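Long-range contacts in soluble lytic murein transglycosylase (Pseudomonas aeruginosa, PDB 5OHU), which acts as a lytic transglycosylase that turns over the peptidoglycan of the bacterial cell wall by both exolytic and endolytic cleavage: residues Q223-G228 with L257-Y262; G244-A249 with V275-E280; L389-A394 with W467-I472; F474-R479 with Q623-P628. All blocks are in the same frame, centred on the assembly; numbering follows the deposited sequence.

Interaction 1 of 4, residues Q223-G228 with L257-Y262; sequences QLSQTG and LSLLDY
T227 and Y262 share an ordered water, which lies 2.6 Å from T227 OG1 and 2.8 Å from Y262 OH and so ties the two hydroxyls together although they do not bond directly. Beside this bridge the threonine rests on the phenol ring. Its methyl CG2 sits over one face, 3.8 Å from the ring centroid and 20° off the normal, a CH-pi contact displaced toward the rim, while T227 CB comes within 3.5 Å of Y262 CE1. With OG1 placed between the backbone N and the carbonyl carbon (chi1 47°), the hydroxyl can reach the water while the methyl stays on the ring. One turn back along the helix, L259 continues the apolar seam: its CD2 lies 4.0 Å from T227 CG2, and its CD1 lies 4.1 Å from L224 CB. The hydroxyl of S225 takes a different course, bonding to K255 and to the carbonyl of A222. L224 O is engaged by the hydroxyl of Y263, and the side chains of L224 and L259 both pack on helix 235-251. This is a connecting loop with 3-10 turns laid against a neighbouring helix within the helical superhelix of this protein.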
# COMPACT_ATOMS: atom_id res chain seq x y z
N GLN A 223 29.35 2.34 -13.46
CA GLN A 223 30.22 2.43 -14.63
C GLN A 223 30.09 3.77 -15.34
O GLN A 223 30.98 4.11 -16.14
CB GLN A 223 29.95 1.29 -15.64
CG GLN A 223 30.10 -0.15 -15.10
CD GLN A 223 29.44 -1.19 -16.03
OE1 GLN A 223 28.26 -1.51 -15.90
NE2 GLN A 223 30.22 -1.70 -16.99
N LEU A 224 29.03 4.55 -15.08
CA LEU A 224 28.94 5.87 -15.70
C LEU A 224 30.07 6.79 -15.26
O LEU A 224 30.26 7.83 -15.88
CB LEU A 224 27.57 6.51 -15.43
CG LEU A 224 26.38 5.75 -16.03
CD1 LEU A 224 25.04 6.40 -15.69
CD2 LEU A 224 26.55 5.65 -17.57
N SER A 225 30.83 6.40 -14.23
CA SER A 225 32.04 7.12 -13.85
C SER A 225 33.04 7.18 -14.98
O SER A 225 33.92 8.05 -14.99
CB SER A 225 32.70 6.45 -12.63
OG SER A 225 31.86 6.54 -11.50
N GLN A 226 32.98 6.22 -15.91
CA GLN A 226 33.86 6.18 -17.07
C GLN A 226 33.28 7.08 -18.16
O GLN A 226 32.79 6.63 -19.20
CB GLN A 226 34.02 4.76 -17.58
CG GLN A 226 34.66 3.77 -16.60
CD GLN A 226 34.65 2.35 -17.14
OE1 GLN A 226 34.09 1.44 -16.53
NE2 GLN A 226 35.25 2.15 -18.30
N THR A 227 33.34 8.39 -17.90
CA THR A 227 32.67 9.37 -18.76
C THR A 227 33.18 9.27 -20.19
O THR A 227 32.40 9.40 -21.15
CB THR A 227 32.88 10.78 -18.21
OG1 THR A 227 34.26 10.97 -17.86
CG2 THR A 227 32.02 10.98 -16.97
N GLY A 228 34.48 9.01 -20.36
CA GLY A 228 35.03 8.82 -21.70
C GLY A 228 34.33 7.76 -22.52
O GLY A 228 34.36 7.82 -23.75
N LEU A 257 24.75 13.16 -8.95
CA LEU A 257 24.71 14.59 -9.24
C LEU A 257 25.98 15.05 -9.95
O LEU A 257 25.91 15.82 -10.92
CB LEU A 257 24.49 15.38 -7.95
CG LEU A 257 24.35 16.89 -8.14
CD1 LEU A 257 23.27 17.16 -9.18
CD2 LEU A 257 24.01 17.58 -6.85
N SER A 258 27.15 14.62 -9.46
CA SER A 258 28.39 14.97 -10.16
C SER A 258 28.35 14.52 -11.61
O SER A 258 28.83 15.22 -12.50
CB SER A 258 29.60 14.33 -9.47
OG SER A 258 29.80 14.91 -8.21
N LEU A 259 27.78 13.33 -11.86
CA LEU A 259 27.84 12.80 -13.22
C LEU A 259 26.84 13.51 -14.12
O LEU A 259 27.13 13.76 -15.30
CB LEU A 259 27.61 11.30 -13.20
CG LEU A 259 28.81 10.57 -12.59
CD1 LEU A 259 28.46 9.10 -12.37
CD2 LEU A 259 30.02 10.70 -13.51
N LEU A 260 25.66 13.84 -13.58
CA LEU A 260 24.74 14.71 -14.30
C LEU A 260 25.42 16.01 -14.68
O LEU A 260 25.28 16.48 -15.81
CB LEU A 260 23.50 14.98 -13.44
CG LEU A 260 22.51 15.98 -14.05
CD1 LEU A 260 21.96 15.43 -15.36
CD2 LEU A 260 21.37 16.31 -13.08
N ASP A 261 26.21 16.58 -13.76
CA ASP A 261 26.88 17.84 -14.06
C ASP A 261 27.88 17.67 -15.19
O ASP A 261 28.09 18.61 -15.97
CB ASP A 261 27.55 18.39 -12.79
CG ASP A 261 26.53 18.86 -11.75
OD1 ASP A 261 25.36 19.06 -12.14
OD2 ASP A 261 26.90 19.01 -10.57
N TYR A 262 28.49 16.50 -15.32
CA TYR A 262 29.34 16.24 -16.47
C TYR A 262 28.51 15.97 -17.73
O TYR A 262 28.81 16.50 -18.80
CB TYR A 262 30.27 15.05 -16.21
CG TYR A 262 31.17 14.77 -17.38
CD1 TYR A 262 30.73 13.98 -18.46
CD2 TYR A 262 32.48 15.26 -17.40
CE1 TYR A 262 31.55 13.74 -19.54
CE2 TYR A 262 33.32 15.01 -18.47
CZ TYR A 262 32.84 14.25 -19.54
OH TYR A 262 33.67 14.00 -20.60
O HOH W 1 35.58 12.15 -19.79

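Interaction 2 of 4, residues G244-A249 with V275-E280; sequences GLRRLA and VAIARE
Helices 235-251 and 271-287 run side by side through this contact, the short segments 244-249 and 275-280 making an angle of 10° between their N-to-C directions with axes 9.2 Å apart. Helix 253-263 separates them in sequence, so the contact joins every second helix in the parallel manner of an alpha-solenoid, the kind of superhelix that makes up much of this family's ring-shaped body. The backbones come nearest at R246 and I277, whose CA atoms are 5.6 Å apart. No hydrogen bond crosses here, and the packing is carried by aliphatic carbon. L245 CB meets the branch methyl CG2 of I277 at 4.1 Å on the buried side, where L245 also touches L259 and I277 touches L260, both on the intervening helix. R246 takes the other flank. Its chain, bent at chi2 and chi3, passes across I277 at about a right angle, with CD 3.9 Å from I277 CG1, and the same isoleucine carbon lies at the edge of the guanidinium, near its plane. The charged end is held by E190, which forms a salt bridge to NH2. E280, although acidic, offers R246 its aliphatic part, CB lying 4.0 Å from R246 CG. The E280 side chain leaves the helix with CG anti to the backbone N (chi1 -172°), which brings that carbon against the R246 to A249 turn of helix 235-251. There E280 CG stands 4.0 Å from R246 O and 4.2 Å from the methyl CB of A249.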
# COMPACT_ATOMS: atom_id res chain seq x y z
N GLY A 244 20.91 5.05 -16.06
CA GLY A 244 21.93 4.78 -15.06
C GLY A 244 21.96 5.83 -13.96
O GLY A 244 22.11 5.50 -12.78
N LEU A 245 21.79 7.10 -14.32
CA LEU A 245 21.81 8.12 -13.27
C LEU A 245 20.60 8.00 -12.36
O LEU A 245 20.71 8.21 -11.15
CB LEU A 245 21.89 9.52 -13.86
CG LEU A 245 23.16 9.78 -14.64
CD1 LEU A 245 22.99 10.95 -15.60
CD2 LEU A 245 24.27 10.03 -13.65
N ARG A 246 19.44 7.66 -12.92
CA ARG A 246 18.25 7.47 -12.08
C ARG A 246 18.43 6.29 -11.15
O ARG A 246 18.05 6.35 -9.97
CB ARG A 246 17.00 7.28 -12.95
CG ARG A 246 16.17 8.56 -13.10
CD ARG A 246 15.80 8.86 -14.53
NE ARG A 246 15.33 7.67 -15.24
CZ ARG A 246 15.42 7.49 -16.56
NH1 ARG A 246 15.97 8.43 -17.33
NH2 ARG A 246 14.96 6.36 -17.09
N ARG A 247 19.02 5.21 -11.66
CA ARG A 247 19.31 4.06 -10.81
C ARG A 247 20.34 4.44 -9.75
O ARG A 247 20.12 4.22 -8.55
CB ARG A 247 19.80 2.90 -11.68
CG ARG A 247 20.24 1.63 -10.95
CD ARG A 247 19.09 0.80 -10.35
NE ARG A 247 17.90 0.72 -11.19
CZ ARG A 247 17.67 -0.22 -12.11
NH1 ARG A 247 18.57 -1.17 -12.32
NH2 ARG A 247 16.54 -0.23 -12.80
N LEU A 248 21.44 5.06 -10.17
CA LEU A 248 22.51 5.43 -9.24
C LEU A 248 22.02 6.37 -8.15
O LEU A 248 22.53 6.34 -7.02
CB LEU A 248 23.65 6.08 -10.02
CG LEU A 248 24.98 6.36 -9.34
CD1 LEU A 248 25.61 5.06 -8.83
CD2 LEU A 248 25.91 7.10 -10.32
N ALA A 249 21.05 7.22 -8.47
CA ALA A 249 20.55 8.16 -7.47
C ALA A 249 19.96 7.46 -6.25
O ALA A 249 19.92 8.06 -5.18
CB ALA A 249 19.50 9.07 -8.09
N VAL A 275 14.43 16.47 -16.69
CA VAL A 275 13.59 16.76 -15.53
C VAL A 275 13.44 15.51 -14.66
O VAL A 275 13.50 15.59 -13.43
CB VAL A 275 12.22 17.31 -15.96
CG1 VAL A 275 11.17 17.01 -14.92
CG2 VAL A 275 12.30 18.81 -16.17
N ALA A 276 13.26 14.35 -15.28
CA ALA A 276 13.12 13.12 -14.50
C ALA A 276 14.39 12.83 -13.72
O ALA A 276 14.34 12.52 -12.53
CB ALA A 276 12.79 11.94 -15.42
N ILE A 277 15.55 12.92 -14.39
CA ILE A 277 16.82 12.69 -13.70
C ILE A 277 16.95 13.64 -12.52
O ILE A 277 17.21 13.21 -11.38
CB ILE A 277 17.99 12.86 -14.68
CG1 ILE A 277 17.88 11.84 -15.82
CG2 ILE A 277 19.29 12.67 -13.94
CD1 ILE A 277 18.89 12.09 -16.95
N ALA A 278 16.78 14.93 -12.78
CA ALA A 278 16.95 15.95 -11.75
C ALA A 278 16.02 15.71 -10.57
O ALA A 278 16.42 15.84 -9.41
CB ALA A 278 16.72 17.34 -12.34
N ARG A 279 14.77 15.35 -10.86
CA ARG A 279 13.82 15.14 -9.77
C ARG A 279 14.18 13.91 -8.95
O ARG A 279 14.11 13.94 -7.71
CB ARG A 279 12.40 15.07 -10.32
CG ARG A 279 11.90 16.46 -10.79
CD ARG A 279 10.40 16.46 -11.16
NE ARG A 279 10.00 17.67 -11.89
CZ ARG A 279 8.84 17.80 -12.53
NH1 ARG A 279 7.96 16.80 -12.53
NH2 ARG A 279 8.55 18.93 -13.17
N GLU A 280 14.64 12.83 -9.59
CA GLU A 280 15.02 11.65 -8.82
C GLU A 280 16.29 11.91 -8.00
O GLU A 280 16.37 11.50 -6.84
CB GLU A 280 15.21 10.43 -9.73
CG GLU A 280 15.41 9.13 -8.96
CD GLU A 280 14.39 8.94 -7.82
OE1 GLU A 280 14.79 8.99 -6.64
OE2 GLU A 280 13.19 8.76 -8.12

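Interaction 3 of 4, residues L389-A394 with W467-I472; sequences LGNRPA and WDDLDI
D469 caps the N-terminus of the short, weakly bonded helix 470-473, and N391 of the extended loop 389-394 bonds to its first turn from across the contact. D469 OD1 accepts from I472 N at 3.0 Å, a nearly straight bond that meets the carboxylate from above its plane. N391 brings in its amide with CG anti to the backbone N (chi1 180°), sliding past L470 in the opposite direction. Its OD1 takes the amide hydrogen of L470 N at 2.9 Å in a bent bond, with the donor standing 52° out of the carbonyl plane, and receives a weak second bond from D471 N. The other arm of the amide, ND2, donates to D471 OD1 within its own plane, the amide and carboxylate being turned 59° against each other; the modelled separation of 2.5 Å between ND2 and OD1 is very short and its exact value doubtful. Further along the loop, R392 N donates almost straight to D468 O, at a modelled 2.5 Å that is again too short to take literally, and R392 CB packs on D468 CB at 3.9 Å. A water links the two segments at the far end, donating to D469 OD2 at 2.6 Å and accepting from A394 N at 3.0 Å. The backbone bonds to N391 OD1 are consistent with the modelled orientation of the amide. D471 OD1 also forms a salt bridge with K624, and the lysine would probably favour the ionised carboxylate.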
# COMPACT_ATOMS: atom_id res chain seq x y z
N LEU A 389 -11.73 14.45 21.51
CA LEU A 389 -11.79 13.01 21.74
C LEU A 389 -13.22 12.49 21.83
O LEU A 389 -13.54 11.64 22.67
CB LEU A 389 -11.04 12.63 23.01
CG LEU A 389 -9.60 13.12 23.07
CD1 LEU A 389 -8.95 12.76 24.39
CD2 LEU A 389 -8.85 12.56 21.90
N GLY A 390 -14.12 12.95 20.96
CA GLY A 390 -15.49 12.48 20.99
C GLY A 390 -15.73 11.09 20.41
O GLY A 390 -15.41 10.85 19.24
N ASN A 391 -16.29 10.19 21.21
CA ASN A 391 -16.55 8.80 20.82
C ASN A 391 -18.03 8.66 20.47
O ASN A 391 -18.87 8.42 21.35
CB ASN A 391 -16.14 7.85 21.94
CG ASN A 391 -16.38 6.38 21.61
OD1 ASN A 391 -16.71 6.02 20.48
ND2 ASN A 391 -16.20 5.53 22.61
N ARG A 392 -18.35 8.79 19.19
CA ARG A 392 -19.73 8.92 18.71
C ARG A 392 -20.08 7.80 17.73
O ARG A 392 -19.73 7.88 16.54
CB ARG A 392 -19.90 10.30 18.05
CG ARG A 392 -21.08 10.49 17.09
CD ARG A 392 -22.44 10.29 17.74
NE ARG A 392 -23.52 10.59 16.79
CZ ARG A 392 -24.79 10.24 16.95
NH1 ARG A 392 -25.69 10.56 16.03
NH2 ARG A 392 -25.17 9.57 18.03
N PRO A 393 -20.74 6.73 18.18
CA PRO A 393 -21.24 5.73 17.24
C PRO A 393 -22.20 6.34 16.23
O PRO A 393 -23.09 7.12 16.58
CB PRO A 393 -21.95 4.71 18.14
CG PRO A 393 -21.33 4.90 19.48
CD PRO A 393 -20.99 6.36 19.58
N ALA A 394 -22.00 5.98 14.97
CA ALA A 394 -22.88 6.47 13.91
C ALA A 394 -24.30 5.96 14.13
O ALA A 394 -24.51 4.82 14.55
CB ALA A 394 -22.37 6.04 12.54
N TRP A 467 -14.81 8.68 11.41
CA TRP A 467 -13.76 8.59 12.40
C TRP A 467 -14.24 8.71 13.84
O TRP A 467 -13.46 8.40 14.76
CB TRP A 467 -12.71 9.67 12.11
CG TRP A 467 -12.24 9.66 10.70
CD1 TRP A 467 -12.39 10.66 9.79
CD2 TRP A 467 -11.53 8.61 10.03
NE1 TRP A 467 -11.81 10.30 8.59
CE2 TRP A 467 -11.27 9.05 8.72
CE3 TRP A 467 -11.08 7.34 10.42
CZ2 TRP A 467 -10.59 8.26 7.78
CZ3 TRP A 467 -10.39 6.56 9.49
CH2 TRP A 467 -10.16 7.02 8.19
N ASP A 468 -15.48 9.12 14.08
CA ASP A 468 -15.93 9.44 15.43
C ASP A 468 -16.30 8.21 16.25
O ASP A 468 -16.59 8.35 17.45
CB ASP A 468 -17.11 10.40 15.38
CG ASP A 468 -16.83 11.62 14.55
OD1 ASP A 468 -15.68 11.77 14.08
OD2 ASP A 468 -17.75 12.45 14.37
N ASP A 469 -16.30 7.01 15.68
CA ASP A 469 -16.64 5.81 16.44
C ASP A 469 -15.33 5.21 16.95
O ASP A 469 -14.66 4.46 16.25
CB ASP A 469 -17.42 4.81 15.61
CG ASP A 469 -18.03 3.69 16.45
OD1 ASP A 469 -17.39 3.28 17.45
OD2 ASP A 469 -19.14 3.23 16.12
N LEU A 470 -15.00 5.53 18.20
CA LEU A 470 -13.75 5.10 18.79
C LEU A 470 -13.84 3.74 19.45
O LEU A 470 -12.81 3.16 19.80
CB LEU A 470 -13.28 6.16 19.80
CG LEU A 470 -13.05 7.54 19.18
CD1 LEU A 470 -12.40 8.47 20.21
CD2 LEU A 470 -12.14 7.45 17.95
N ASP A 471 -15.05 3.21 19.63
CA ASP A 471 -15.18 1.82 20.05
C ASP A 471 -14.76 0.88 18.93
O ASP A 471 -13.97 -0.05 19.14
CB ASP A 471 -16.61 1.54 20.51
CG ASP A 471 -16.91 2.11 21.89
OD1 ASP A 471 -16.15 3.00 22.35
OD2 ASP A 471 -17.91 1.69 22.52
N ILE A 472 -15.25 1.13 17.71
CA ILE A 472 -14.88 0.26 16.60
C ILE A 472 -13.44 0.50 16.19
O ILE A 472 -12.69 -0.45 15.96
CB ILE A 472 -15.84 0.46 15.41
CG1 ILE A 472 -17.25 -0.03 15.77
CG2 ILE A 472 -15.33 -0.30 14.19
CD1 ILE A 472 -18.16 -0.16 14.58
O HOH W 2 -20.81 3.36 14.07

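Interaction 4 of 4, residues F474-R479 with Q623-P628. With PO4 (phosphate ion), chain I; PO4 (phosphate ion), chain H.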
# COMPACT_ATOMS: atom_id res chain seq x y z
N PHE A 474 -10.92 1.44 17.89
CA PHE A 474 -9.92 1.17 18.92
C PHE A 474 -10.41 0.06 19.86
O PHE A 474 -10.83 0.30 20.99
CB PHE A 474 -9.57 2.47 19.65
CG PHE A 474 -8.97 3.48 18.73
CD1 PHE A 474 -7.69 3.27 18.23
CD2 PHE A 474 -9.71 4.55 18.26
CE1 PHE A 474 -7.13 4.15 17.33
CE2 PHE A 474 -9.14 5.45 17.34
CZ PHE A 474 -7.85 5.24 16.88
N PRO A 475 -10.32 -1.18 19.40
CA PRO A 475 -10.75 -2.30 20.24
C PRO A 475 -9.88 -2.45 21.48
O PRO A 475 -8.72 -2.03 21.52
CB PRO A 475 -10.60 -3.52 19.31
CG PRO A 475 -9.82 -3.05 18.13
CD PRO A 475 -10.04 -1.59 18.01
N MET A 476 -10.46 -3.11 22.50
CA MET A 476 -9.81 -3.30 23.79
C MET A 476 -9.64 -4.77 24.15
O MET A 476 -9.56 -5.10 25.34
CB MET A 476 -10.61 -2.60 24.89
CG MET A 476 -10.76 -1.10 24.70
SD MET A 476 -9.26 -0.24 25.21
CE MET A 476 -9.32 -0.47 26.99
N ALA A 477 -9.60 -5.66 23.16
CA ALA A 477 -9.49 -7.08 23.46
C ALA A 477 -8.16 -7.38 24.15
O ALA A 477 -7.13 -6.77 23.86
CB ALA A 477 -9.62 -7.91 22.18
N HIS A 478 -8.19 -8.35 25.07
CA HIS A 478 -7.00 -8.79 25.81
C HIS A 478 -6.43 -7.69 26.68
O HIS A 478 -5.23 -7.67 26.97
CB HIS A 478 -5.94 -9.34 24.85
CG HIS A 478 -6.49 -10.32 23.87
ND1 HIS A 478 -6.81 -11.62 24.22
CD2 HIS A 478 -6.82 -10.19 22.57
CE1 HIS A 478 -7.30 -12.25 23.17
NE2 HIS A 478 -7.32 -11.40 22.15
N ARG A 479 -7.33 -6.80 27.12
CA ARG A 479 -6.98 -5.65 27.95
C ARG A 479 -6.17 -6.04 29.19
O ARG A 479 -5.19 -5.37 29.54
CB ARG A 479 -8.26 -4.93 28.35
CG ARG A 479 -8.06 -3.78 29.32
CD ARG A 479 -9.39 -3.10 29.60
NE ARG A 479 -9.24 -1.99 30.54
CZ ARG A 479 -10.10 -1.00 30.67
NH1 ARG A 479 -11.19 -0.96 29.91
NH2 ARG A 479 -9.88 -0.04 31.56
N GLN A 623 -7.14 7.87 26.91
CA GLN A 623 -8.47 8.20 27.41
C GLN A 623 -9.23 6.93 27.81
O GLN A 623 -9.78 6.85 28.91
CB GLN A 623 -9.26 8.99 26.37
CG GLN A 623 -10.24 9.99 26.97
CD GLN A 623 -9.54 11.16 27.66
OE1 GLN A 623 -8.43 11.54 27.28
NE2 GLN A 623 -10.17 11.73 28.68
N LYS A 624 -9.25 5.92 26.93
CA LYS A 624 -9.98 4.70 27.22
C LYS A 624 -9.42 3.98 28.43
O LYS A 624 -10.16 3.27 29.13
CB LYS A 624 -9.97 3.76 26.00
CG LYS A 624 -10.80 4.28 24.83
CD LYS A 624 -10.72 3.34 23.62
CE LYS A 624 -12.02 2.59 23.38
NZ LYS A 624 -13.16 3.53 23.11
N LEU A 625 -8.13 4.13 28.70
CA LEU A 625 -7.52 3.50 29.85
C LEU A 625 -7.55 4.39 31.09
O LEU A 625 -7.05 3.97 32.14
CB LEU A 625 -6.08 3.10 29.53
CG LEU A 625 -6.02 1.88 28.61
CD1 LEU A 625 -4.66 1.74 27.94
CD2 LEU A 625 -6.42 0.61 29.40
N ASN A 626 -8.15 5.59 31.00
CA ASN A 626 -8.14 6.55 32.10
C ASN A 626 -6.72 6.82 32.57
O ASN A 626 -6.41 6.82 33.77
CB ASN A 626 -9.03 6.10 33.25
CG ASN A 626 -9.18 7.16 34.31
OD1 ASN A 626 -9.11 8.36 34.02
ND2 ASN A 626 -9.37 6.74 35.56
N ALA A 627 -5.83 7.01 31.60
CA ALA A 627 -4.41 7.23 31.85
C ALA A 627 -3.93 8.18 30.76
O ALA A 627 -3.26 7.77 29.80
CB ALA A 627 -3.63 5.92 31.85
N PRO A 628 -4.27 9.46 30.87
CA PRO A 628 -4.09 10.39 29.75
C PRO A 628 -2.66 10.40 29.23
O PRO A 628 -1.69 10.36 29.99
CB PRO A 628 -4.44 11.76 30.35
CG PRO A 628 -4.94 11.51 31.76
CD PRO A 628 -5.10 10.04 31.94
P PO4 I . -6.82 -12.54 27.68
O1 PO4 I . -6.49 -13.73 28.55
O2 PO4 I . -8.32 -12.50 27.45
O3 PO4 I . -6.12 -12.70 26.35
O4 PO4 I . -6.37 -11.27 28.36
P PO4 H . -8.79 -11.65 18.67
O1 PO4 H . -8.79 -12.93 19.46
O2 PO4 H . -7.81 -10.69 19.29
O3 PO4 H . -8.42 -11.94 17.23
O4 PO4 H . -10.17 -11.05 18.69
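K624 runs its aliphatic chain obliquely across M476, with CE 3.5 Å from the carbonyl O of F474 and 4.1 Å from M476 CG, while M476 SD lies 4.1 Å from K624 CB. Bends at chi2 and chi3 (-80° and -70°) curl the methionine so that its methyl CE meets L625 CD2 at 3.9 Å. The same leucine methyl sits over one face of the R479 guanidinium, 4.0 Å from R479 NE, the extended arginine and the leucine running past each other in opposite directions. No hydrogen bond joins the two segments; the amino group of K624 turns instead to D471. A type II beta turn from M476 to R479 sets the methionine and arginine, and a Schellman motif with N626 at positive phi ends helix 605-624 next to L625. Between M476 and R479, H478 occupies the N-cap position before helix 479-488. Two phosphate ions, probably from the crystallisation liquor, lie at its ring edge: NE2 donates to O2 of one at 3.0 Å, and ND1 points to O3 of the other at a modelled distance too short to be trusted. The F474 ring is met edge-to-face by Y621 and packs against Y617 as well. The contact thus packs the C-terminal end of helix 605-624 against the turn leading into helix 479-488, which overlaps the start of the lysozyme-like transglycosylase family region.

The four contacts fall into two touching pairs on opposite sides of the chain's centre. Interactions 1 and 2 lie 12 Å apart between centres and share one apolar layer, L224 of the loop and L259 of helix 253-263 both packing on helix 235-251, with L259 CB standing 3.6 Å from L245 CD2. Interactions 3 and 4, 14 Å apart between centres, are joined where K624 NZ lies 3.1 Å from D471 OD1, which couples helix 470-473 to the end of helix 605-624. Between the pairs, centres are 45 to 57 Å apart. The bound phosphates belong to interaction 4 alone, at H478.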